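Local coordinates for protein aldolase (Klebsiella pneumoniae, PDB 6VOQ) that belongs to the class II aldolase and adducin family and binds a zinc ion, at residues 5-10 / 31-36; 83-88 / 145-150; 133-136 / 140-143. All coordinates share one frame; numbering follows the deposited sequence.

Contact 1: 5-10 / 31-36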
ATOM      1  N   GLN A   5      -6.307  14.791 -28.614  1.00 43.88           N
ATOM      2  CA  GLN A   5      -7.390  14.244 -27.805  1.00 48.58           C
ATOM      3  C   GLN A   5      -6.885  13.114 -26.927  1.00 39.66           C
ATOM      4  O   GLN A   5      -6.939  13.185 -25.695  1.00 45.73           O
ATOM      5  CB  GLN A   5      -8.511  13.707 -28.695  1.00 59.11           C
ATOM      6  CG  GLN A   5      -9.222  14.704 -29.526  1.00 69.13           C
ATOM      7  CD  GLN A   5      -8.779  14.699 -30.979  1.00 80.66           C
ATOM      8  OE1 GLN A   5      -7.628  15.006 -31.287  1.00 83.35           O
ATOM      9  NE2 GLN A   5      -9.697  14.351 -31.879  1.00 83.68           N
ATOM     10  N   GLN A   6      -6.401  12.048 -27.564  1.00 41.74           N
ATOM     11  CA  GLN A   6      -6.001  10.860 -26.829  1.00 45.77           C
ATOM     12  C   GLN A   6      -4.789  11.127 -25.959  1.00 45.14           C
ATOM     13  O   GLN A   6      -4.665  10.533 -24.882  1.00 48.92           O
ATOM     14  CB  GLN A   6      -5.731   9.719 -27.800  1.00 47.08           C
ATOM     15  CG  GLN A   6      -6.892   9.464 -28.726  1.00 49.71           C
ATOM     16  CD  GLN A   6      -6.454   8.955 -30.071  1.00 49.30           C
ATOM     17  OE1 GLN A   6      -5.432   9.373 -30.600  1.00 50.14           O
ATOM     18  NE2 GLN A   6      -7.232   8.051 -30.637  1.00 56.28           N
ATOM     19  N   LEU A   7      -3.897  12.014 -26.401  1.00 33.28           N
ATOM     20  CA  LEU A   7      -2.723  12.333 -25.601  1.00 34.57           C
ATOM     21  C   LEU A   7      -3.121  13.077 -24.330  1.00 39.16           C
ATOM     22  O   LEU A   7      -2.668  12.729 -23.233  1.00 39.48           O
ATOM     23  CB  LEU A   7      -1.730  13.141 -26.437  1.00 35.35           C
ATOM     24  CG  LEU A   7      -1.010  12.375 -27.560  1.00 39.24           C
ATOM     25  CD1 LEU A   7      -0.150  13.297 -28.442  1.00 35.76           C
ATOM     26  CD2 LEU A   7      -0.168  11.241 -27.000  1.00 31.53           C
ATOM     27  N   ARG A   8      -3.987  14.086 -24.450  1.00 34.08           N
ATOM     28  CA  ARG A   8      -4.512  14.741 -23.259  1.00 34.95           C
ATOM     29  C   ARG A   8      -5.229  13.734 -22.379  1.00 41.07           C
ATOM     30  O   ARG A   8      -5.067  13.733 -21.154  1.00 47.52           O
ATOM     31  CB  ARG A   8      -5.459  15.882 -23.650  1.00 32.00           C
ATOM     32  CG  ARG A   8      -4.746  17.081 -24.217  1.00 31.53           C
ATOM     33  CD  ARG A   8      -5.697  18.203 -24.551  1.00 33.92           C
ATOM     34  NE  ARG A   8      -4.995  19.338 -25.152  1.00 37.32           N
ATOM     35  CZ  ARG A   8      -4.564  20.403 -24.483  1.00 38.83           C
ATOM     36  NH1 ARG A   8      -4.774  20.517 -23.175  1.00 33.88           N
ATOM     37  NH2 ARG A   8      -3.925  21.363 -25.134  1.00 35.35           N
ATOM     38  N   GLU A   9      -6.014  12.860 -22.996  1.00 41.22           N
ATOM     39  CA  GLU A   9      -6.720  11.811 -22.283  1.00 45.68           C
ATOM     40  C   GLU A   9      -5.765  10.863 -21.557  1.00 43.05           C
ATOM     41  O   GLU A   9      -5.945  10.600 -20.358  1.00 34.93           O
ATOM     42  CB  GLU A   9      -7.589  11.059 -23.297  1.00 62.16           C
ATOM     43  CG  GLU A   9      -8.590  10.061 -22.751  1.00 85.21           C
ATOM     44  CD  GLU A   9      -9.307  10.508 -21.485  1.00102.10           C
ATOM     45  OE1 GLU A   9      -9.722   9.604 -20.730  1.00107.39           O
ATOM     46  OE2 GLU A   9      -9.507  11.726 -21.254  1.00108.91           O
ATOM     47  N   GLU A  10      -4.753  10.356 -22.271  1.00 35.96           N
ATOM     48  CA  GLU A  10      -3.763   9.463 -21.680  1.00 37.86           C
ATOM     49  C   GLU A  10      -3.067  10.108 -20.489  1.00 40.32           C
ATOM     50  O   GLU A  10      -2.788   9.438 -19.489  1.00 43.77           O
ATOM     51  CB  GLU A  10      -2.739   9.062 -22.744  1.00 37.07           C
ATOM     52  CG  GLU A  10      -1.632   8.165 -22.242  1.00 45.19           C
ATOM     53  CD  GLU A  10      -1.857   6.727 -22.656  1.00 55.58           C
ATOM     54  OE1 GLU A  10      -0.895   6.076 -23.128  1.00 55.24           O
ATOM     55  OE2 GLU A  10      -3.010   6.257 -22.514  1.00 64.96           O
ATOM     56  N   LEU A  31       4.008  15.381 -15.535  1.00 31.78           N
ATOM     57  CA  LEU A  31       4.105  14.580 -16.741  1.00 28.42           C
ATOM     58  C   LEU A  31       4.255  15.516 -17.927  1.00 29.91           C
ATOM     59  O   LEU A  31       3.710  16.624 -17.930  1.00 31.18           O
ATOM     60  CB  LEU A  31       2.859  13.670 -16.929  1.00 23.22           C
ATOM     61  CG  LEU A  31       2.353  12.939 -15.672  1.00 28.10           C
ATOM     62  CD1 LEU A  31       1.018  12.247 -15.904  1.00 25.34           C
ATOM     63  CD2 LEU A  31       3.384  11.937 -15.174  1.00 28.60           C
ATOM     64  N   SER A  32       5.016  15.076 -18.926  1.00 26.25           N
ATOM     65  CA  SER A  32       5.057  15.786 -20.199  1.00 32.66           C
ATOM     66  C   SER A  32       5.144  14.787 -21.347  1.00 34.11           C
ATOM     67  O   SER A  32       5.608  13.654 -21.176  1.00 36.17           O
ATOM     68  CB  SER A  32       6.229  16.777 -20.261  1.00 28.71           C
ATOM     69  OG  SER A  32       7.483  16.112 -20.358  1.00 35.78           O
ATOM     70  N   LEU A  33       4.696  15.222 -22.521  1.00 32.17           N
ATOM     71  CA  LEU A  33       4.817  14.413 -23.727  1.00 35.49           C
ATOM     72  C   LEU A  33       4.855  15.325 -24.947  1.00 38.34           C
ATOM     73  O   LEU A  33       4.236  16.394 -24.967  1.00 27.40           O
ATOM     74  CB  LEU A  33       3.671  13.393 -23.848  1.00 34.26           C
ATOM     75  CG  LEU A  33       2.216  13.887 -23.891  1.00 35.08           C
ATOM     76  CD1 LEU A  33       1.796  14.287 -25.292  1.00 27.46           C
ATOM     77  CD2 LEU A  33       1.272  12.810 -23.369  1.00 35.97           C
ATOM     78  N   LEU A  34       5.584  14.886 -25.968  1.00 32.75           N
ATOM     79  CA  LEU A  34       5.686  15.636 -27.212  1.00 32.33           C
ATOM     80  C   LEU A  34       4.404  15.505 -28.023  1.00 38.09           C
ATOM     81  O   LEU A  34       3.913  14.398 -28.252  1.00 41.36           O
ATOM     82  CB  LEU A  34       6.868  15.140 -28.041  1.00 40.58           C
ATOM     83  CG  LEU A  34       8.181  15.881 -27.799  1.00 50.88           C
ATOM     84  CD1 LEU A  34       9.303  15.269 -28.627  1.00 55.50           C
ATOM     85  CD2 LEU A  34       8.010  17.363 -28.109  1.00 49.95           C
ATOM     86  N   LEU A  35       3.880  16.633 -28.465  1.00 41.45           N
ATOM     87  CA  LEU A  35       2.725  16.649 -29.340  1.00 39.95           C
ATOM     88  C   LEU A  35       3.164  16.455 -30.785  1.00 43.03           C
ATOM     89  O   LEU A  35       4.351  16.574 -31.106  1.00 46.12           O
ATOM     90  CB  LEU A  35       1.966  17.963 -29.173  1.00 33.36           C
ATOM     91  CG  LEU A  35       1.288  18.130 -27.806  1.00 38.21           C
ATOM     92  CD1 LEU A  35       0.791  19.556 -27.603  1.00 35.65           C
ATOM     93  CD2 LEU A  35       0.149  17.128 -27.629  1.00 31.09           C
ATOM     94  N   PRO A  36       2.226  16.120 -31.676  1.00 43.84           N
ATOM     95  CA  PRO A  36       2.587  15.975 -33.097  1.00 46.14           C
ATOM     96  C   PRO A  36       3.276  17.189 -33.696  1.00 48.92           C
ATOM     97  O   PRO A  36       4.145  17.024 -34.560  1.00 55.17           O
ATOM     98  CB  PRO A  36       1.233  15.706 -33.765  1.00 44.80           C
ATOM     99  CG  PRO A  36       0.453  14.989 -32.713  1.00 45.81           C
ATOM    100  CD  PRO A  36       0.875  15.600 -31.394  1.00 44.24           C
TER
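Leu7, on the first helix of the chain, drops its side chain onto Leu33, Leu35 and Pro36 at the end of strand 30-34, and the contacts between side chains of the two segments are all apolar. The helix lies against one face of the central mixed sheet of the class II aldolase fold; within 5-10, Leu7 makes the contact, and Met11 continues it one turn on.

The methyl CD1 of Leu7 does most of the touching. With CG anti to the carbonyl carbon (chi1 -70°), Leu7 extends this methyl to the strand end, 3.8 Å from CD1 of Leu33, 3.9 Å from CD2 of Leu35 and 3.9 Å from CD of Pro36, so one methyl is shared by three side chains. The Leu33 methyl answers in kind: its CD1 also approaches CB of Leu7 at 3.9 Å and CD2 of Leu7 at 4.0 Å, lying against the flank of the side chain, whereas Leu7 and Pro36 meet tip to tip. The second methyl of Leu33, CD2, comes to 3.9 Å from the backbone O of Leu7. Leu41 of the adjoining strand extends the apolar layer around Leu33.

Polar groups turn to partners elsewhere. Arg8 forms a salt bridge with Glu4 and hydrogen bonds to the carbonyls of Ala54 and Leu57, while Ser32 hydrogen-bonds with His79 and Tyr83.

The side chains meet through methyl and methylene groups, with a backbone O of Leu7 beside one methyl of Leu33, so cohesion rests mainly on dispersion and the exclusion of water.

Contact 2: 83-88 / 145-150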
ATOM      1  N   TYR A  83      14.283  16.820 -23.632  1.00 31.37           N
ATOM      2  CA  TYR A  83      13.801  16.761 -25.009  1.00 37.29           C
ATOM      3  C   TYR A  83      14.791  17.397 -25.972  1.00 36.26           C
ATOM      4  O   TYR A  83      15.008  16.881 -27.070  1.00 36.30           O
ATOM      5  CB  TYR A  83      12.450  17.463 -25.140  1.00 39.19           C
ATOM      6  CG  TYR A  83      11.300  16.743 -24.486  1.00 36.70           C
ATOM      7  CD1 TYR A  83      10.764  15.601 -25.056  1.00 31.39           C
ATOM      8  CD2 TYR A  83      10.737  17.220 -23.303  1.00 28.18           C
ATOM      9  CE1 TYR A  83       9.700  14.947 -24.461  1.00 31.71           C
ATOM     10  CE2 TYR A  83       9.689  16.564 -22.694  1.00 27.50           C
ATOM     11  CZ  TYR A  83       9.169  15.434 -23.280  1.00 27.57           C
ATOM     12  OH  TYR A  83       8.113  14.776 -22.695  1.00 30.56           O
ATOM     13  N   LEU A  84      15.391  18.527 -25.582  1.00 34.58           N
ATOM     14  CA  LEU A  84      16.276  19.277 -26.461  1.00 32.84           C
ATOM     15  C   LEU A  84      17.600  18.572 -26.722  1.00 37.11           C
ATOM     16  O   LEU A  84      18.368  19.042 -27.570  1.00 42.59           O
ATOM     17  CB  LEU A  84      16.537  20.665 -25.877  1.00 43.81           C
ATOM     18  CG  LEU A  84      15.382  21.658 -25.938  1.00 40.29           C
ATOM     19  CD1 LEU A  84      15.644  22.790 -24.967  1.00 34.97           C
ATOM     20  CD2 LEU A  84      15.214  22.197 -27.359  1.00 35.27           C
ATOM     21  N   HIS A  85      17.891  17.470 -26.024  1.00 38.49           N
ATOM     22  CA  HIS A  85      19.140  16.746 -26.227  1.00 37.23           C
ATOM     23  C   HIS A  85      18.919  15.243 -26.312  1.00 38.64           C
ATOM     24  O   HIS A  85      19.835  14.461 -26.039  1.00 47.33           O
ATOM     25  CB  HIS A  85      20.139  17.101 -25.129  1.00 33.68           C
ATOM     26  CG  HIS A  85      20.507  18.543 -25.147  1.00 36.91           C
ATOM     27  ND1 HIS A  85      19.767  19.502 -24.493  1.00 39.85           N
ATOM     28  CD2 HIS A  85      21.473  19.207 -25.821  1.00 37.97           C
ATOM     29  CE1 HIS A  85      20.284  20.693 -24.732  1.00 36.38           C
ATOM     30  NE2 HIS A  85      21.321  20.541 -25.533  1.00 41.64           N
ATOM     31  N   ASN A  86      17.720  14.824 -26.705  1.00 35.58           N
ATOM     32  CA  ASN A  86      17.440  13.417 -26.962  1.00 35.86           C
ATOM     33  C   ASN A  86      16.219  13.303 -27.861  1.00 38.97           C
ATOM     34  O   ASN A  86      15.087  13.351 -27.367  1.00 38.39           O
ATOM     35  CB  ASN A  86      17.209  12.657 -25.658  1.00 30.20           C
ATOM     36  CG  ASN A  86      16.905  11.197 -25.887  1.00 36.84           C
ATOM     37  OD1 ASN A  86      17.022  10.699 -27.003  1.00 38.57           O
ATOM     38  ND2 ASN A  86      16.521  10.494 -24.822  1.00 36.19           N
ATOM     39  N   PRO A  87      16.392  13.164 -29.178  1.00 34.05           N
ATOM     40  CA  PRO A  87      15.210  13.081 -30.045  1.00 40.23           C
ATOM     41  C   PRO A  87      14.408  11.810 -29.854  1.00 36.63           C
ATOM     42  O   PRO A  87      13.254  11.761 -30.297  1.00 41.74           O
ATOM     43  CB  PRO A  87      15.792  13.190 -31.464  1.00 36.89           C
ATOM     44  CG  PRO A  87      17.225  12.866 -31.332  1.00 40.03           C
ATOM     45  CD  PRO A  87      17.641  13.280 -29.946  1.00 41.22           C
ATOM     46  N   ALA A  88      14.957  10.796 -29.185  1.00 36.58           N
ATOM     47  CA  ALA A  88      14.186   9.589 -28.914  1.00 33.33           C
ATOM     48  C   ALA A  88      13.187   9.777 -27.780  1.00 40.79           C
ATOM     49  O   ALA A  88      12.297   8.938 -27.606  1.00 48.96           O
ATOM     50  CB  ALA A  88      15.124   8.425 -28.601  1.00 33.44           C
ATOM     51  N   ALA A 145      22.449  19.984 -16.001  1.00 34.05           N
ATOM     52  CA  ALA A 145      22.924  18.617 -15.819  1.00 31.83           C
ATOM     53  C   ALA A 145      22.131  17.641 -16.680  1.00 29.60           C
ATOM     54  O   ALA A 145      22.711  16.777 -17.347  1.00 35.60           O
ATOM     55  CB  ALA A 145      22.841  18.238 -14.339  1.00 26.33           C
ATOM     56  N   LEU A 146      20.803  17.790 -16.702  1.00 28.78           N
ATOM     57  CA  LEU A 146      19.954  16.907 -17.492  1.00 27.62           C
ATOM     58  C   LEU A 146      20.234  17.038 -18.987  1.00 35.00           C
ATOM     59  O   LEU A 146      20.298  16.030 -19.701  1.00 32.76           O
ATOM     60  CB  LEU A 146      18.490  17.195 -17.185  1.00 29.04           C
ATOM     61  CG  LEU A 146      18.065  16.671 -15.809  1.00 31.38           C
ATOM     62  CD1 LEU A 146      16.560  16.829 -15.612  1.00 32.90           C
ATOM     63  CD2 LEU A 146      18.466  15.226 -15.677  1.00 25.90           C
ATOM     64  N   ALA A 147      20.412  18.265 -19.483  1.00 34.66           N
ATOM     65  CA  ALA A 147      20.728  18.425 -20.898  1.00 36.42           C
ATOM     66  C   ALA A 147      22.010  17.683 -21.268  1.00 37.67           C
ATOM     67  O   ALA A 147      22.095  17.078 -22.341  1.00 37.71           O
ATOM     68  CB  ALA A 147      20.845  19.906 -21.251  1.00 29.28           C
ATOM     69  N   GLY A 148      23.015  17.711 -20.388  1.00 37.66           N
ATOM     70  CA  GLY A 148      24.260  17.029 -20.686  1.00 30.14           C
ATOM     71  C   GLY A 148      24.168  15.522 -20.589  1.00 33.03           C
ATOM     72  O   GLY A 148      24.900  14.810 -21.285  1.00 36.36           O
ATOM     73  N   LEU A 149      23.280  15.012 -19.736  1.00 27.83           N
ATOM     74  CA  LEU A 149      23.108  13.576 -19.569  1.00 29.93           C
ATOM     75  C   LEU A 149      22.129  12.985 -20.570  1.00 31.04           C
ATOM     76  O   LEU A 149      22.259  11.814 -20.938  1.00 36.99           O
ATOM     77  CB  LEU A 149      22.628  13.270 -18.147  1.00 28.17           C
ATOM     78  CG  LEU A 149      23.617  13.588 -17.022  1.00 32.20           C
ATOM     79  CD1 LEU A 149      22.898  13.591 -15.687  1.00 30.06           C
ATOM     80  CD2 LEU A 149      24.805  12.621 -17.001  1.00 27.71           C
ATOM     81  N   ALA A 150      21.169  13.781 -21.034  1.00 28.52           N
ATOM     82  CA  ALA A 150      20.089  13.258 -21.866  1.00 33.12           C
ATOM     83  C   ALA A 150      20.533  12.486 -23.109  1.00 32.46           C
ATOM     84  O   ALA A 150      19.816  11.548 -23.496  1.00 31.81           O
ATOM     85  CB  ALA A 150      19.157  14.409 -22.265  1.00 33.80           C
TER
HETATM   86  O   HOH W   1      17.281  11.307 -22.326  1.00 30.99           O
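The type I turn from Tyr83 to Asn86, at the end of helix 76-83, brings the backbone of His85 beside the last turn of helix 140-149, with CA of His85 5.7 Å from CA of Ala150. The imidazole of His85 reaches along the helix to Ala147, whose methyl CB meets the ring obliquely, 3.4 Å from ND1 and 3.6 Å from CE1. CB of His85 also lies 3.4 Å from the backbone O of Ala147. The ring nitrogen ND1 hydrogen-bonds to the carbonyl of Ala81 in helix 76-83, four residues earlier, which helps fix the rotation of the ring. Asn86 forms an Asx turn: its OD1 accepts from the backbone N of Ala88 at 3.0 Å, with the donor above the carbonyl plane. In this class II aldolase-type fold the loop holding both turns leads from helix 76-83 toward strand 91-94. With CG of Asn86 anti to the backbone N (chi1 179°), the amide extends alongside the carbonyl of Ala150. A water joins the two segments, accepting from ND2 of Asn86 at 2.7 Å and donating to O of Ala150 at 2.8 Å. The methyl CB of Ala150 packs 3.8 Å from the backbone O of His85.

Contact 3: 133-136 / 140-143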
ATOM      1  N   PRO A 133      23.520  16.068  -8.901  1.00 27.14           N
ATOM      2  CA  PRO A 133      23.668  16.615  -7.551  1.00 25.91           C
ATOM      3  C   PRO A 133      22.431  17.389  -7.123  1.00 28.36           C
ATOM      4  O   PRO A 133      21.614  17.824  -7.941  1.00 30.39           O
ATOM      5  CB  PRO A 133      24.893  17.529  -7.667  1.00 27.91           C
ATOM      6  CG  PRO A 133      25.666  16.977  -8.809  1.00 28.04           C
ATOM      7  CD  PRO A 133      24.646  16.442  -9.773  1.00 32.51           C
ATOM      8  N   TYR A 134      22.276  17.518  -5.807  1.00 33.50           N
ATOM      9  CA  TYR A 134      21.173  18.305  -5.282  1.00 30.19           C
ATOM     10  C   TYR A 134      21.433  19.783  -5.522  1.00 34.81           C
ATOM     11  O   TYR A 134      22.544  20.279  -5.301  1.00 33.50           O
ATOM     12  CB  TYR A 134      20.966  18.076  -3.787  1.00 32.57           C
ATOM     13  CG  TYR A 134      20.024  19.117  -3.235  1.00 34.14           C
ATOM     14  CD1 TYR A 134      18.657  19.022  -3.463  1.00 37.72           C
ATOM     15  CD2 TYR A 134      20.501  20.239  -2.562  1.00 29.14           C
ATOM     16  CE1 TYR A 134      17.781  19.990  -3.005  1.00 26.22           C
ATOM     17  CE2 TYR A 134      19.632  21.221  -2.106  1.00 30.25           C
ATOM     18  CZ  TYR A 134      18.267  21.081  -2.324  1.00 35.07           C
ATOM     19  OH  TYR A 134      17.383  22.037  -1.877  1.00 30.77           O
ATOM     20  N   TYR A 135      20.391  20.482  -5.959  1.00 31.83           N
ATOM     21  CA  TYR A 135      20.392  21.930  -6.091  1.00 33.38           C
ATOM     22  C   TYR A 135      19.031  22.447  -5.662  1.00 31.60           C
ATOM     23  O   TYR A 135      18.017  21.766  -5.823  1.00 33.39           O
ATOM     24  CB  TYR A 135      20.664  22.388  -7.531  1.00 36.21           C
ATOM     25  CG  TYR A 135      21.995  21.964  -8.098  1.00 37.54           C
ATOM     26  CD1 TYR A 135      23.178  22.511  -7.622  1.00 32.98           C
ATOM     27  CD2 TYR A 135      22.066  21.034  -9.138  1.00 38.66           C
ATOM     28  CE1 TYR A 135      24.404  22.134  -8.150  1.00 46.58           C
ATOM     29  CE2 TYR A 135      23.288  20.650  -9.675  1.00 43.52           C
ATOM     30  CZ  TYR A 135      24.453  21.204  -9.175  1.00 48.63           C
ATOM     31  OH  TYR A 135      25.671  20.837  -9.701  1.00 47.02           O
ATOM     32  N   ARG A 136      19.021  23.666  -5.140  1.00 38.76           N
ATOM     33  CA  ARG A 136      17.776  24.329  -4.779  1.00 42.86           C
ATOM     34  C   ARG A 136      16.755  24.176  -5.904  1.00 42.72           C
ATOM     35  O   ARG A 136      17.106  24.323  -7.082  1.00 43.95           O
ATOM     36  CB  ARG A 136      18.038  25.814  -4.501  1.00 41.75           C
ATOM     37  CG  ARG A 136      16.936  26.505  -3.742  1.00 42.44           C
ATOM     38  CD  ARG A 136      16.671  27.863  -4.327  1.00 55.10           C
ATOM     39  NE  ARG A 136      16.094  28.784  -3.353  1.00 67.22           N
ATOM     40  CZ  ARG A 136      14.812  28.789  -3.004  1.00 71.79           C
ATOM     41  NH1 ARG A 136      13.965  27.918  -3.543  1.00 60.75           N
ATOM     42  NH2 ARG A 136      14.374  29.671  -2.114  1.00 82.05           N
ATOM     43  N   ASP A 140      19.008  26.590 -12.285  1.00 41.02           N
ATOM     44  CA  ASP A 140      19.250  26.250 -13.682  1.00 42.84           C
ATOM     45  C   ASP A 140      20.246  25.111 -13.832  1.00 38.94           C
ATOM     46  O   ASP A 140      20.222  24.420 -14.853  1.00 46.90           O
ATOM     47  CB  ASP A 140      19.725  27.475 -14.471  1.00 58.50           C
ATOM     48  CG  ASP A 140      18.843  28.696 -14.245  1.00 78.25           C
ATOM     49  OD1 ASP A 140      17.634  28.627 -14.553  1.00 86.33           O
ATOM     50  OD2 ASP A 140      19.357  29.732 -13.764  1.00 88.11           O
ATOM     51  N   ARG A 141      21.092  24.873 -12.826  1.00 38.44           N
ATOM     52  CA  ARG A 141      22.024  23.753 -12.892  1.00 39.58           C
ATOM     53  C   ARG A 141      21.315  22.407 -12.990  1.00 41.40           C
ATOM     54  O   ARG A 141      21.913  21.438 -13.476  1.00 41.30           O
ATOM     55  CB  ARG A 141      22.950  23.767 -11.680  1.00 38.32           C
ATOM     56  CG  ARG A 141      24.133  24.701 -11.831  1.00 43.11           C
ATOM     57  CD  ARG A 141      24.860  24.879 -10.522  1.00 44.61           C
ATOM     58  NE  ARG A 141      23.997  25.426  -9.480  1.00 45.52           N
ATOM     59  CZ  ARG A 141      24.427  25.742  -8.263  1.00 53.57           C
ATOM     60  NH1 ARG A 141      25.699  25.564  -7.946  1.00 53.05           N
ATOM     61  NH2 ARG A 141      23.587  26.228  -7.361  1.00 54.19           N
ATOM     62  N   ILE A 142      20.063  22.317 -12.546  1.00 35.69           N
ATOM     63  CA  ILE A 142      19.337  21.061 -12.693  1.00 32.13           C
ATOM     64  C   ILE A 142      19.129  20.760 -14.166  1.00 31.71           C
ATOM     65  O   ILE A 142      19.594  19.738 -14.678  1.00 35.93           O
ATOM     66  CB  ILE A 142      18.011  21.108 -11.921  1.00 37.01           C
ATOM     67  CG1 ILE A 142      18.290  21.349 -10.434  1.00 40.66           C
ATOM     68  CG2 ILE A 142      17.242  19.811 -12.125  1.00 32.37           C
ATOM     69  CD1 ILE A 142      17.057  21.598  -9.601  1.00 40.34           C
ATOM     70  N   ALA A 143      18.478  21.682 -14.880  1.00 31.32           N
ATOM     71  CA  ALA A 143      18.299  21.545 -16.324  1.00 34.85           C
ATOM     72  C   ALA A 143      19.627  21.401 -17.065  1.00 39.09           C
ATOM     73  O   ALA A 143      19.707  20.658 -18.052  1.00 43.13           O
ATOM     74  CB  ALA A 143      17.523  22.745 -16.866  1.00 29.08           C
TER
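The extended segment 133-136 runs past the first turn of helix 140-149, with CA of Tyr135 6.7 Å from CA of Ile142 and only three residues joining the two segments. This is the connection from strand 131-132 into helix 140-149 in the class II aldolase fold, a tight reversal in which the helix start packs back on the chain that leads to it.

Tyr135 carries the contact, its ring met by Arg141 over one face and by Ile142 at the edge. The CB of Arg141 makes a CH-pi contact, 3.8 Å from the ring centroid and 12° off the normal. Beyond CB the arginine bends at chi3 (-59°), which folds the guanidinium back over the same ring, the two planes 28° apart. CD1 of Tyr135 then lies over the centre of the guanidinium, 3.5 Å from CZ of Arg141. The charged end is also held by a salt bridge from NH2 to Asp139, two residues earlier, so Arg141 keeps a carboxylate partner while lying over the ring.

Ile142 slides past the tyrosine in the opposite direction, with CG1 3.9 Å from CB of Tyr135. Tyr134 packs on Arg196, and Arg136 on Glu205, of a second subunit. The methyl CD1 of Ile142 finishes 3.7 Å from the backbone O of Arg136.

How the contacts relate
Contacts 2 and 3 sit at the two ends of helix 140-149: contact 3 closes the short connection into its start, and contact 2 joins its last turn to the turn after helix 76-83. Their centres are 15 Å apart. Contact 1 lies at the N-terminal part of the chain, its centre 20 Å from that of contact 2, yet the two touch: OG of Ser32 and OH of Tyr83 are 2.8 Å apart, probably hydrogen-bonded. Contacts 1 and 3 stay separate, with nearest atoms about 13 Å apart. Contact 3 comes near the metal site, the side chain of Ile142 being about 8 Å from a zinc ion; Glu75, His94, His96 and His161 form the site.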